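Local coordinates for protein malate dehydrogenase (Picrophilus torridus, PDB 4BGV) that probably catalyses the reversible NAD-dependent oxidation of malate to oxaloacetate, a step of the tricarboxylic acid cycle, at residues A[132-135]-A[136-140]; A[185-188]-A[189-192]; A[260-263]-A[264-267]; A[281-284]-A[285-288]; A[306-309]-A[310-314]. All blocks are in the same frame, centred on the assembly; numbering follows the deposited sequence.

Contact 1 of 5, residues A[132-135]-A[136-140]; sequences YAIY and KASGI
Lys136 lays its aliphatic chain over one face of the Tyr132 ring. The touching atom is CD. It sits 3.9 Å from the ring centroid and is offset toward the rim, where Tyr132 CE2 is 3.6 Å away. This is a CH-pi contact one helical turn apart. The lysine chain bends at both chi3 and chi4 (68° and 81°), which turns NZ back toward the phenol end of the tyrosine. Tyr132 OH and Lys136 NZ do not pair with each other. Both go to Asp316 on helix 295-321, OH by a hydrogen bond and NZ by a salt bridge.

The second cluster is at the C-terminal end of helix 127-138. Ser138 OG donates to Ile134 O at 2.8 Å, from above the carbonyl plane. Ser138 N reaches the same oxygen from the opposite face at 2.9 Å. The serine hydroxyl also accepts from Ile140 N at 3.2 Å, which makes an ST turn. Gly139 leaves the helix with positive phi, but its N still bonds to Tyr135 O at 3.1 Å. Beyond it, Ile140 O lies in the plane of the Tyr135 ring, at its edge, 3.2 Å from CD1.

The helix belongs to a beta-alpha-beta unit of the Rossmann domain, between strands 119-122 and 145-147. Met104 and Val107 of helix 93-114 pack on Ile134. The two grips on Ile134 O and the turn through Ser138 OG probably help fix the helix exit. The shared Asp316 ties this helix to helix 295-321 and probably offsets the lysine's charge.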
loop_
_atom_site.group_PDB
_atom_site.type_symbol
_atom_site.label_atom_id
_atom_site.label_comp_id
_atom_site.label_asym_id
_atom_site.label_seq_id
_atom_site.Cartn_x
_atom_site.Cartn_y
_atom_site.Cartn_z
ATOM N N TYR A 132 22.663 25.689 0.601
ATOM C CA TYR A 132 23.989 26.302 0.566
ATOM C C TYR A 132 24.436 26.690 1.975
ATOM O O TYR A 132 25.564 26.404 2.376
ATOM C CB TYR A 132 23.976 27.504 -0.378
ATOM C CG TYR A 132 25.319 28.162 -0.595
ATOM C CD1 TYR A 132 26.413 27.437 -1.082
ATOM C CD2 TYR A 132 25.495 29.505 -0.321
ATOM C CE1 TYR A 132 27.644 28.048 -1.280
ATOM C CE2 TYR A 132 26.712 30.123 -0.518
ATOM C CZ TYR A 132 27.780 29.395 -0.998
ATOM O OH TYR A 132 28.979 30.032 -1.186
ATOM N N ALA A 133 23.532 27.283 2.749
ATOM C CA ALA A 133 23.852 27.632 4.132
ATOM C C ALA A 133 24.142 26.392 4.987
ATOM O O ALA A 133 25.061 26.395 5.808
ATOM C CB ALA A 133 22.728 28.460 4.752
ATOM N N ILE A 134 23.348 25.341 4.806
ATOM C CA ILE A 134 23.569 24.102 5.557
ATOM C C ILE A 134 24.958 23.538 5.233
ATOM O O ILE A 134 25.677 23.067 6.123
ATOM C CB ILE A 134 22.455 23.062 5.282
ATOM C CG1 ILE A 134 21.144 23.477 5.972
ATOM C CG2 ILE A 134 22.868 21.654 5.751
ATOM C CD1 ILE A 134 21.173 23.411 7.527
ATOM N N TYR A 135 25.337 23.625 3.959
ATOM C CA TYR A 135 26.635 23.180 3.492
ATOM C C TYR A 135 27.752 23.986 4.162
ATOM O O TYR A 135 28.692 23.425 4.706
ATOM C CB TYR A 135 26.718 23.331 1.960
ATOM C CG TYR A 135 28.104 23.100 1.406
ATOM C CD1 TYR A 135 28.813 21.946 1.733
ATOM C CD2 TYR A 135 28.704 24.022 0.556
ATOM C CE1 TYR A 135 30.083 21.719 1.228
ATOM C CE2 TYR A 135 29.978 23.797 0.039
ATOM C CZ TYR A 135 30.658 22.642 0.387
ATOM O OH TYR A 135 31.920 22.395 -0.112
ATOM N N LYS A 136 27.629 25.307 4.141
ATOM C CA LYS A 136 28.648 26.163 4.756
ATOM C C LYS A 136 28.791 25.928 6.266
ATOM O O LYS A 136 29.894 26.007 6.809
ATOM C CB LYS A 136 28.365 27.637 4.456
ATOM C CG LYS A 136 28.536 28.000 2.985
ATOM C CD LYS A 136 28.155 29.458 2.741
ATOM C CE LYS A 136 29.137 30.418 3.406
ATOM N NZ LYS A 136 30.366 30.603 2.575
ATOM N N ALA A 137 27.685 25.622 6.936
ATOM C CA ALA A 137 27.701 25.482 8.393
ATOM C C ALA A 137 28.136 24.093 8.850
ATOM O O ALA A 137 28.784 23.960 9.884
ATOM C CB ALA A 137 26.325 25.814 8.976
ATOM N N SER A 138 27.752 23.064 8.099
ATOM C CA SER A 138 27.938 21.686 8.546
ATOM C C SER A 138 29.240 21.052 8.060
ATOM O O SER A 138 29.742 20.142 8.697
ATOM C CB SER A 138 26.766 20.801 8.112
ATOM O OG SER A 138 26.790 20.575 6.706
ATOM N N GLY A 139 29.757 21.506 6.918
ATOM C CA GLY A 139 30.963 20.927 6.337
ATOM C C GLY A 139 30.742 19.559 5.699
ATOM O O GLY A 139 31.687 18.867 5.302
ATOM N N ILE A 140 29.480 19.168 5.588
ATOM C CA ILE A 140 29.124 17.891 4.979
ATOM C C ILE A 140 29.481 17.917 3.494
ATOM O O ILE A 140 29.348 18.956 2.841
ATOM C CB ILE A 140 27.622 17.593 5.217
ATOM C CG1 ILE A 140 27.419 17.142 6.668
ATOM C CG2 ILE A 140 27.075 16.550 4.230
ATOM C CD1 ILE A 140 25.969 17.035 7.082
#

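Contact 2 of 5, residues A[185-188]-A[189-192]; sequences VPFI and RYSN
Phe187 and Tyr190 lie side by side and point the same way. Their rings are 5.5 Å apart between centroids and meet obliquely, with planes at 34°. The closest atoms are Phe187 CD2 and Tyr190 CD2, 3.7 Å apart. Both residues have CG anti to the carbonyl carbon (chi1 -75° and -71°); with the turn's backbone, this leaves both rings on the same side. Phe175 of strand 172-178 meets both of them, and its contact with Tyr190 is edge-to-face. Tyr190 also packs on Gly195 of a second subunit.

The guanidinium of Arg189 joins this aromatic group. Its NH2 is 3.8 Å from Phe187 CE2, and Tyr190 CZ sits over the rim of one of its faces. NE forms a salt bridge with Glu297 of helix 295-321.

The backbone here makes two overlapping type I beta turns, from Phe187 to Tyr190 and from Ile188 to Ser191. They put a corner into strand 184-193, the middle strand of a three-stranded antiparallel sheet in the C-terminal domain.

Hydrogen bonds hold the corner. Phe187 O accepts twice, from Tyr190 N at 3.1 Å and from Ser191 OG at 3.0 Å. The two donors come from opposite faces of the carbonyl plane. Ser191 OG is also bonded to Phe175 N. Ile188 O takes Ser191 N at 3.0 Å, from above its plane.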
loop_
_atom_site.group_PDB
_atom_site.type_symbol
_atom_site.label_atom_id
_atom_site.label_comp_id
_atom_site.label_asym_id
_atom_site.label_seq_id
_atom_site.Cartn_x
_atom_site.Cartn_y
_atom_site.Cartn_z
ATOM N N VAL A 185 11.836 27.109 -14.058
ATOM C CA VAL A 185 12.045 27.015 -15.499
ATOM C C VAL A 185 11.420 25.719 -16.005
ATOM O O VAL A 185 11.991 24.638 -15.849
ATOM C CB VAL A 185 13.540 27.027 -15.878
ATOM C CG1 VAL A 185 13.698 26.969 -17.410
ATOM C CG2 VAL A 185 14.233 28.267 -15.314
ATOM N N PRO A 186 10.230 25.822 -16.603
ATOM C CA PRO A 186 9.615 24.616 -17.162
ATOM C C PRO A 186 10.251 24.275 -18.505
ATOM O O PRO A 186 10.679 25.191 -19.214
ATOM C CB PRO A 186 8.164 25.052 -17.389
ATOM C CG PRO A 186 8.276 26.529 -17.698
ATOM C CD PRO A 186 9.444 27.043 -16.883
ATOM N N PHE A 187 10.342 22.986 -18.831
ATOM C CA PHE A 187 10.615 22.557 -20.208
ATOM C C PHE A 187 9.303 21.962 -20.691
ATOM O O PHE A 187 8.962 20.811 -20.369
ATOM C CB PHE A 187 11.710 21.477 -20.302
ATOM C CG PHE A 187 13.125 21.979 -20.108
ATOM C CD1 PHE A 187 13.434 22.921 -19.135
ATOM C CD2 PHE A 187 14.157 21.455 -20.870
ATOM C CE1 PHE A 187 14.753 23.359 -18.949
ATOM C CE2 PHE A 187 15.473 21.870 -20.687
ATOM C CZ PHE A 187 15.773 22.823 -19.720
ATOM N N ILE A 188 8.545 22.757 -21.431
ATOM C CA ILE A 188 7.251 22.306 -21.934
ATOM C C ILE A 188 7.431 21.115 -22.856
ATOM O O ILE A 188 6.638 20.177 -22.822
ATOM C CB ILE A 188 6.516 23.441 -22.673
ATOM C CG1 ILE A 188 6.153 24.552 -21.693
ATOM C CG2 ILE A 188 5.281 22.924 -23.378
ATOM C CD1 ILE A 188 5.647 24.049 -20.371
ATOM N N ARG A 189 8.496 21.139 -23.658
ATOM C CA ARG A 189 8.751 20.045 -24.597
ATOM C C ARG A 189 9.016 18.703 -23.915
ATOM O O ARG A 189 8.817 17.654 -24.528
ATOM C CB ARG A 189 9.893 20.398 -25.557
ATOM C CG ARG A 189 11.219 20.630 -24.868
ATOM C CD ARG A 189 12.196 21.381 -25.764
ATOM N NE ARG A 189 13.422 21.666 -25.034
ATOM C CZ ARG A 189 14.543 20.970 -25.165
ATOM N NH1 ARG A 189 14.602 19.961 -26.031
ATOM N NH2 ARG A 189 15.611 21.308 -24.463
ATOM N N TYR A 190 9.458 18.729 -22.656
ATOM C CA TYR A 190 9.692 17.485 -21.926
ATOM C C TYR A 190 8.504 17.097 -21.054
ATOM O O TYR A 190 8.608 16.211 -20.203
ATOM C CB TYR A 190 10.935 17.590 -21.051
ATOM C CG TYR A 190 12.259 17.613 -21.792
ATOM C CD1 TYR A 190 12.336 17.383 -23.167
ATOM C CD2 TYR A 190 13.438 17.812 -21.098
ATOM C CE1 TYR A 190 13.573 17.393 -23.826
ATOM C CE2 TYR A 190 14.671 17.823 -21.743
ATOM C CZ TYR A 190 14.732 17.610 -23.094
ATOM O OH TYR A 190 15.968 17.621 -23.699
ATOM N N SER A 191 7.390 17.794 -21.230
ATOM C CA SER A 191 6.200 17.530 -20.428
ATOM C C SER A 191 5.217 16.840 -21.340
ATOM O O SER A 191 5.054 17.234 -22.501
ATOM C CB SER A 191 5.605 18.840 -19.879
ATOM O OG SER A 191 6.564 19.525 -19.082
ATOM N N ASN A 192 4.565 15.807 -20.828
ATOM C CA ASN A 192 3.790 14.927 -21.688
ATOM C C ASN A 192 2.755 14.126 -20.911
ATOM O O ASN A 192 2.782 14.086 -19.668
ATOM C CB ASN A 192 4.738 13.947 -22.401
ATOM C CG ASN A 192 5.503 13.061 -21.424
ATOM O OD1 ASN A 192 4.953 12.115 -20.866
ATOM N ND2 ASN A 192 6.779 13.369 -21.220
#

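Contact 3 of 5, residues A[260-263]-A[264-267]; sequences TGEH and SKTY
Glu262 opens the short helix 262-267, which follows strand 251-259 in the C-terminal domain, and Lys265 lies about one turn on. Their side chains run side by side and point the same way. The glutamate bends at chi2 (72°) and the lysine at chi3 (82°). Glu262 OE2 and Lys265 NZ form a salt bridge at 3.3 Å, weak as a hydrogen bond. The lysine CD also lies along the carboxylate, 3.6 Å from Glu262 CD. The pair lies at the surface.

The backbone bonds change along the helix. Ser264 N donates to Gly261 O and Lys265 N to Glu262 O. Both are three-residue steps, met from above the carbonyl plane. Then Tyr267 N reaches His263 O at 2.9 Å in a four-residue step, nearly along the C=O axis. Thr266 N adds a weak bond to the same oxygen.

Other polar ends are held by the surrounding chain. His263 ND1 bonds to Asp290, and Ser264 OG to Val269 O and Asn270. Tyr267 OH bonds to Tyr289 O and Leu291 N.

In apolar packing, the Tyr267 ring carries Thr266 CG2 over the centre of one face. The ring also touches Ile288 of strand 284-288.

One water spans the first turn. It donates to Glu262 O at 2.7 Å and is hydrogen-bonded to Thr266 OG1 at 2.6 Å.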
loop_
_atom_site.group_PDB
_atom_site.type_symbol
_atom_site.label_atom_id
_atom_site.label_comp_id
_atom_site.label_asym_id
_atom_site.label_seq_id
_atom_site.Cartn_x
_atom_site.Cartn_y
_atom_site.Cartn_z
ATOM N N THR A 260 29.312 21.738 -9.649
ATOM C CA THR A 260 30.759 21.926 -9.773
ATOM C C THR A 260 31.304 21.221 -10.991
ATOM O O THR A 260 30.592 20.483 -11.659
ATOM C CB THR A 260 31.549 21.324 -8.603
ATOM O OG1 THR A 260 31.206 19.940 -8.446
ATOM C CG2 THR A 260 31.282 22.063 -7.346
ATOM N N GLY A 261 32.586 21.449 -11.267
ATOM C CA GLY A 261 33.293 20.720 -12.306
ATOM C C GLY A 261 32.632 20.875 -13.654
ATOM O O GLY A 261 32.263 21.982 -14.044
ATOM N N GLU A 262 32.449 19.765 -14.359
ATOM C CA GLU A 262 31.945 19.838 -15.723
ATOM C C GLU A 262 30.503 20.328 -15.770
ATOM O O GLU A 262 30.085 20.917 -16.759
ATOM C CB GLU A 262 32.105 18.502 -16.448
ATOM C CG GLU A 262 32.429 18.645 -17.931
ATOM C CD GLU A 262 33.853 19.140 -18.202
ATOM O OE1 GLU A 262 34.558 19.564 -17.257
ATOM O OE2 GLU A 262 34.272 19.101 -19.378
ATOM N N HIS A 263 29.756 20.106 -14.689
ATOM C CA HIS A 263 28.370 20.560 -14.620
ATOM C C HIS A 263 28.228 22.085 -14.666
ATOM O O HIS A 263 27.194 22.600 -15.084
ATOM C CB HIS A 263 27.683 19.998 -13.370
ATOM C CG HIS A 263 27.693 18.505 -13.308
ATOM N ND1 HIS A 263 27.057 17.720 -14.248
ATOM C CD2 HIS A 263 28.263 17.651 -12.426
ATOM C CE1 HIS A 263 27.234 16.446 -13.946
ATOM N NE2 HIS A 263 27.969 16.376 -12.849
ATOM N N SER A 264 29.268 22.801 -14.244
ATOM C CA SER A 264 29.230 24.262 -14.262
ATOM C C SER A 264 29.204 24.791 -15.685
ATOM O O SER A 264 28.633 25.853 -15.952
ATOM C CB SER A 264 30.422 24.852 -13.503
ATOM O OG SER A 264 30.319 24.546 -12.116
ATOM N N LYS A 265 29.823 24.053 -16.602
ATOM C CA LYS A 265 29.811 24.453 -18.003
ATOM C C LYS A 265 28.391 24.423 -18.576
ATOM O O LYS A 265 28.052 25.219 -19.448
ATOM C CB LYS A 265 30.762 23.570 -18.821
ATOM C CG LYS A 265 32.189 23.599 -18.284
ATOM C CD LYS A 265 33.085 22.555 -18.937
ATOM C CE LYS A 265 33.622 23.025 -20.278
ATOM N NZ LYS A 265 34.635 22.078 -20.838
ATOM N N THR A 266 27.568 23.503 -18.080
ATOM C CA THR A 266 26.170 23.393 -18.501
ATOM C C THR A 266 25.230 24.361 -17.777
ATOM O O THR A 266 24.366 24.998 -18.398
ATOM C CB THR A 266 25.648 21.947 -18.278
ATOM O OG1 THR A 266 26.279 21.062 -19.217
ATOM C CG2 THR A 266 24.129 21.879 -18.452
ATOM N N TYR A 267 25.379 24.463 -16.460
ATOM C CA TYR A 267 24.425 25.238 -15.666
ATOM C C TYR A 267 24.883 26.649 -15.300
ATOM O O TYR A 267 24.152 27.382 -14.644
ATOM C CB TYR A 267 23.973 24.443 -14.437
ATOM C CG TYR A 267 23.170 23.230 -14.835
ATOM C CD1 TYR A 267 21.903 23.379 -15.374
ATOM C CD2 TYR A 267 23.693 21.938 -14.711
ATOM C CE1 TYR A 267 21.155 22.275 -15.770
ATOM C CE2 TYR A 267 22.948 20.816 -15.098
ATOM C CZ TYR A 267 21.684 20.994 -15.627
ATOM O OH TYR A 267 20.933 19.904 -16.034
HETATM O O HOH W 1 28.679 20.170 -18.929
#

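Contact 4 of 5, residues A[281-284]-A[285-288]; sequences GKNG and VEKI
Glu286 stretches its side chain across the turn from Gly281 to Gly284. Its CD packs 3.5 Å from Gly281 CA. Glu286 OE2 accepts from Asn283 N at 2.9 Å, a straight bond (164°) that meets the oxygen almost head-on. Lys282 N is also near OE2, but its angle is too poor for a bond, and it donates to Asp248 instead. The Asn283 side chain crosses that of Glu286 at about a right angle.

A water extends the grip. It donates to Glu286 OE2 at 2.9 Å and to Asn283 OD1 at 3.0 Å. It accepts from Lys282 NZ, which itself stays 5.0 Å from OE2. The other oxygen, OE1, forms a salt bridge with Lys250. The carboxylate is therefore probably kept charged.

The turn is type I and is closed by two bonds between Gly281 and Gly284, N to O in each direction. Gly284 has positive phi (97°, with psi -124°).

This is the hairpin between strands 272-281 and 284-288, at the edge of a three-stranded antiparallel sheet. Val285 packs on Ile278 of the neighbouring strand, and Ile288 reaches helix 262-267.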
loop_
_atom_site.group_PDB
_atom_site.type_symbol
_atom_site.label_atom_id
_atom_site.label_comp_id
_atom_site.label_asym_id
_atom_site.label_seq_id
_atom_site.Cartn_x
_atom_site.Cartn_y
_atom_site.Cartn_z
ATOM N N GLY A 281 20.188 8.661 -4.496
ATOM C CA GLY A 281 20.460 7.331 -3.976
ATOM C C GLY A 281 21.000 7.355 -2.566
ATOM O O GLY A 281 20.982 8.407 -1.908
ATOM N N LYS A 282 21.518 6.208 -2.107
ATOM C CA LYS A 282 22.007 6.092 -0.732
ATOM C C LYS A 282 23.165 7.039 -0.425
ATOM O O LYS A 282 23.431 7.334 0.738
ATOM C CB LYS A 282 22.400 4.646 -0.397
ATOM C CG LYS A 282 23.374 4.012 -1.381
ATOM C CD LYS A 282 23.718 2.580 -0.958
ATOM C CE LYS A 282 24.397 1.807 -2.080
ATOM N NZ LYS A 282 25.630 2.486 -2.571
ATOM N N ASN A 283 23.853 7.515 -1.462
ATOM C CA ASN A 283 24.964 8.437 -1.238
ATOM C C ASN A 283 24.572 9.918 -1.381
ATOM O O ASN A 283 25.430 10.801 -1.310
ATOM C CB ASN A 283 26.143 8.134 -2.181
ATOM C CG ASN A 283 26.709 6.735 -1.999
ATOM O OD1 ASN A 283 26.955 6.029 -2.976
ATOM N ND2 ASN A 283 26.923 6.334 -0.757
ATOM N N GLY A 284 23.285 10.180 -1.605
ATOM C CA GLY A 284 22.810 11.530 -1.869
ATOM C C GLY A 284 22.664 11.769 -3.364
ATOM O O GLY A 284 21.955 11.017 -4.047
ATOM N N VAL A 285 23.322 12.807 -3.879
ATOM C CA VAL A 285 23.317 13.052 -5.329
ATOM C C VAL A 285 24.230 12.044 -6.010
ATOM O O VAL A 285 25.443 12.074 -5.801
ATOM C CB VAL A 285 23.805 14.476 -5.666
ATOM C CG1 VAL A 285 23.894 14.665 -7.187
ATOM C CG2 VAL A 285 22.857 15.492 -5.067
ATOM N N GLU A 286 23.656 11.120 -6.783
ATOM C CA GLU A 286 24.498 10.117 -7.442
ATOM C C GLU A 286 24.833 10.458 -8.879
ATOM O O GLU A 286 25.765 9.899 -9.464
ATOM C CB GLU A 286 23.865 8.740 -7.323
ATOM C CG GLU A 286 23.542 8.470 -5.869
ATOM C CD GLU A 286 23.536 7.018 -5.507
ATOM O OE1 GLU A 286 23.383 6.172 -6.420
ATOM O OE2 GLU A 286 23.675 6.732 -4.299
ATOM N N LYS A 287 24.071 11.388 -9.442
ATOM C CA LYS A 287 24.322 11.869 -10.795
ATOM C C LYS A 287 23.569 13.168 -10.974
ATOM O O LYS A 287 22.452 13.313 -10.493
ATOM C CB LYS A 287 23.838 10.861 -11.842
ATOM C CG LYS A 287 24.163 11.277 -13.299
ATOM C CD LYS A 287 23.753 10.205 -14.293
ATOM C CE LYS A 287 24.019 10.645 -15.735
ATOM N NZ LYS A 287 25.450 10.533 -16.126
ATOM N N ILE A 288 24.198 14.115 -11.654
ATOM C CA ILE A 288 23.499 15.294 -12.130
ATOM C C ILE A 288 23.364 15.157 -13.635
ATOM O O ILE A 288 24.353 14.965 -14.338
ATOM C CB ILE A 288 24.273 16.569 -11.804
ATOM C CG1 ILE A 288 24.208 16.854 -10.292
ATOM C CG2 ILE A 288 23.690 17.748 -12.569
ATOM C CD1 ILE A 288 25.143 17.951 -9.829
HETATM O O HOH W 2 25.013 4.203 -4.288
#

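Contact 5 of 5, residues A[306-309]-A[310-314]; sequences ESVK and KNSAI
The middle of the long C-terminal helix 295-321 carries this contact, and the direct bonds across it join residues four apart. Ser312 turns its hydroxyl back on Val308. Its OG donates to Val308 O at 2.7 Å, from above the carbonyl plane. Ser312 N reaches the same oxygen at 2.8 Å from the opposite face. The hydroxyl gets there because OG stands anti to the carbonyl carbon (chi1 -60°), beside the backbone N. It also rests 3.7 Å from Val308 CG1. The buried serine thus spends its proton on the helix itself.

On another side of the helix, Ser307 and Asn311 are joined by a water. The water donates to Ser307 OG at 3.1 Å and accepts from Asn311 ND2 at 2.7 Å. Directly, OG and ND2 stay 4.0 Å apart. Ser307 OG has a second partner in Asp183.

This helix packs across both domains of the subunit. Ser312 touches Ile129 and Tyr132 of helix 127-138, in the NAD-binding domain. Asn311 lies against Arg93, a residue that binds substrate in related enzymes, so this turn probably borders the active site. Val308 faces Ile274 of strand 272-281.

The amide of Asn311 is held at its oxygen as well. Lys310 NZ donates to Asn311 OD1 at 3.1 Å, again from above the plane. The lysine bends at chi2 and chi3 to bring NZ round. Regular four-residue backbone bonds run beneath, such as Asn311 N to Ser307 O at 3.0 Å and Ala313 N to Lys309 O.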
loop_
_atom_site.group_PDB
_atom_site.type_symbol
_atom_site.label_atom_id
_atom_site.label_comp_id
_atom_site.label_asym_id
_atom_site.label_seq_id
_atom_site.Cartn_x
_atom_site.Cartn_y
_atom_site.Cartn_z
ATOM N N GLU A 306 21.032 34.234 -11.946
ATOM C CA GLU A 306 21.364 35.523 -11.337
ATOM C C GLU A 306 20.746 35.665 -9.940
ATOM O O GLU A 306 21.389 36.156 -9.012
ATOM C CB GLU A 306 20.949 36.675 -12.260
ATOM C CG GLU A 306 20.189 37.810 -11.586
ATOM C CD GLU A 306 18.858 38.108 -12.274
ATOM O OE1 GLU A 306 18.860 38.901 -13.242
ATOM O OE2 GLU A 306 17.817 37.543 -11.854
ATOM N N SER A 307 19.511 35.200 -9.792
ATOM C CA SER A 307 18.817 35.248 -8.511
ATOM C C SER A 307 19.546 34.415 -7.453
ATOM O O SER A 307 19.759 34.867 -6.324
ATOM C CB SER A 307 17.379 34.751 -8.687
ATOM O OG SER A 307 16.771 34.517 -7.435
ATOM N N VAL A 308 19.922 33.194 -7.824
ATOM C CA VAL A 308 20.670 32.312 -6.929
ATOM C C VAL A 308 22.049 32.879 -6.590
ATOM O O VAL A 308 22.465 32.860 -5.429
ATOM C CB VAL A 308 20.783 30.891 -7.516
ATOM C CG1 VAL A 308 21.657 30.004 -6.636
ATOM C CG2 VAL A 308 19.392 30.292 -7.652
ATOM N N LYS A 309 22.747 33.409 -7.592
ATOM C CA LYS A 309 24.053 34.011 -7.361
ATOM C C LYS A 309 23.953 35.160 -6.355
ATOM O O LYS A 309 24.804 35.311 -5.476
ATOM C CB LYS A 309 24.639 34.557 -8.663
ATOM C CG LYS A 309 25.233 33.531 -9.621
ATOM C CD LYS A 309 25.915 34.289 -10.756
ATOM C CE LYS A 309 26.612 33.388 -11.752
ATOM N NZ LYS A 309 27.256 34.227 -12.809
ATOM N N LYS A 310 22.912 35.971 -6.505
ATOM C CA LYS A 310 22.715 37.147 -5.663
ATOM C C LYS A 310 22.427 36.741 -4.216
ATOM O O LYS A 310 23.018 37.278 -3.273
ATOM C CB LYS A 310 21.569 37.993 -6.214
ATOM C CG LYS A 310 21.359 39.316 -5.502
ATOM C CD LYS A 310 20.142 39.272 -4.598
ATOM C CE LYS A 310 18.870 39.043 -5.396
ATOM N NZ LYS A 310 17.699 38.873 -4.492
ATOM N N ASN A 311 21.502 35.809 -4.042
ATOM C CA ASN A 311 21.144 35.350 -2.707
ATOM C C ASN A 311 22.246 34.524 -2.043
ATOM O O ASN A 311 22.383 34.537 -0.814
ATOM C CB ASN A 311 19.833 34.558 -2.744
ATOM C CG ASN A 311 18.622 35.448 -2.947
ATOM O OD1 ASN A 311 18.646 36.624 -2.601
ATOM N ND2 ASN A 311 17.547 34.880 -3.492
ATOM N N SER A 312 23.023 33.801 -2.850
ATOM C CA SER A 312 24.124 33.010 -2.315
ATOM C C SER A 312 25.236 33.932 -1.817
ATOM O O SER A 312 25.923 33.628 -0.836
ATOM C CB SER A 312 24.661 32.028 -3.361
ATOM O OG SER A 312 23.652 31.119 -3.787
ATOM N N ALA A 313 25.409 35.059 -2.502
ATOM C CA ALA A 313 26.392 36.058 -2.098
ATOM C C ALA A 313 25.981 36.684 -0.763
ATOM O O ALA A 313 26.826 37.013 0.075
ATOM C CB ALA A 313 26.525 37.126 -3.173
ATOM N N ILE A 314 24.677 36.855 -0.579
ATOM C CA ILE A 314 24.139 37.331 0.694
ATOM C C ILE A 314 24.456 36.331 1.813
ATOM O O ILE A 314 24.843 36.727 2.917
ATOM C CB ILE A 314 22.618 37.600 0.592
ATOM C CG1 ILE A 314 22.367 38.802 -0.327
ATOM C CG2 ILE A 314 22.004 37.838 1.975
ATOM C CD1 ILE A 314 20.914 39.045 -0.639
HETATM O O HOH W 3 17.428 32.622 -5.022
#

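The five contacts follow one another in series, and none nests in or crosses another. Each is local: no long loop is closed. Contact 1 ends a helix of the NAD-binding domain; the other four lie in the C-terminal domain. Contact 2 bends strand 184-193, about 22 Å from contact 3 between centres. Contact 3 forms the short helix between strands 251-259 and 272-281, and contact 4 the hairpin that follows. These two touch, with His263 CE1 3.3 Å from Ile288 O. The last helix, with contact 5, returns to contact 1: Tyr132 CE2 packs 3.6 Å from Ser312 O and joins the domains.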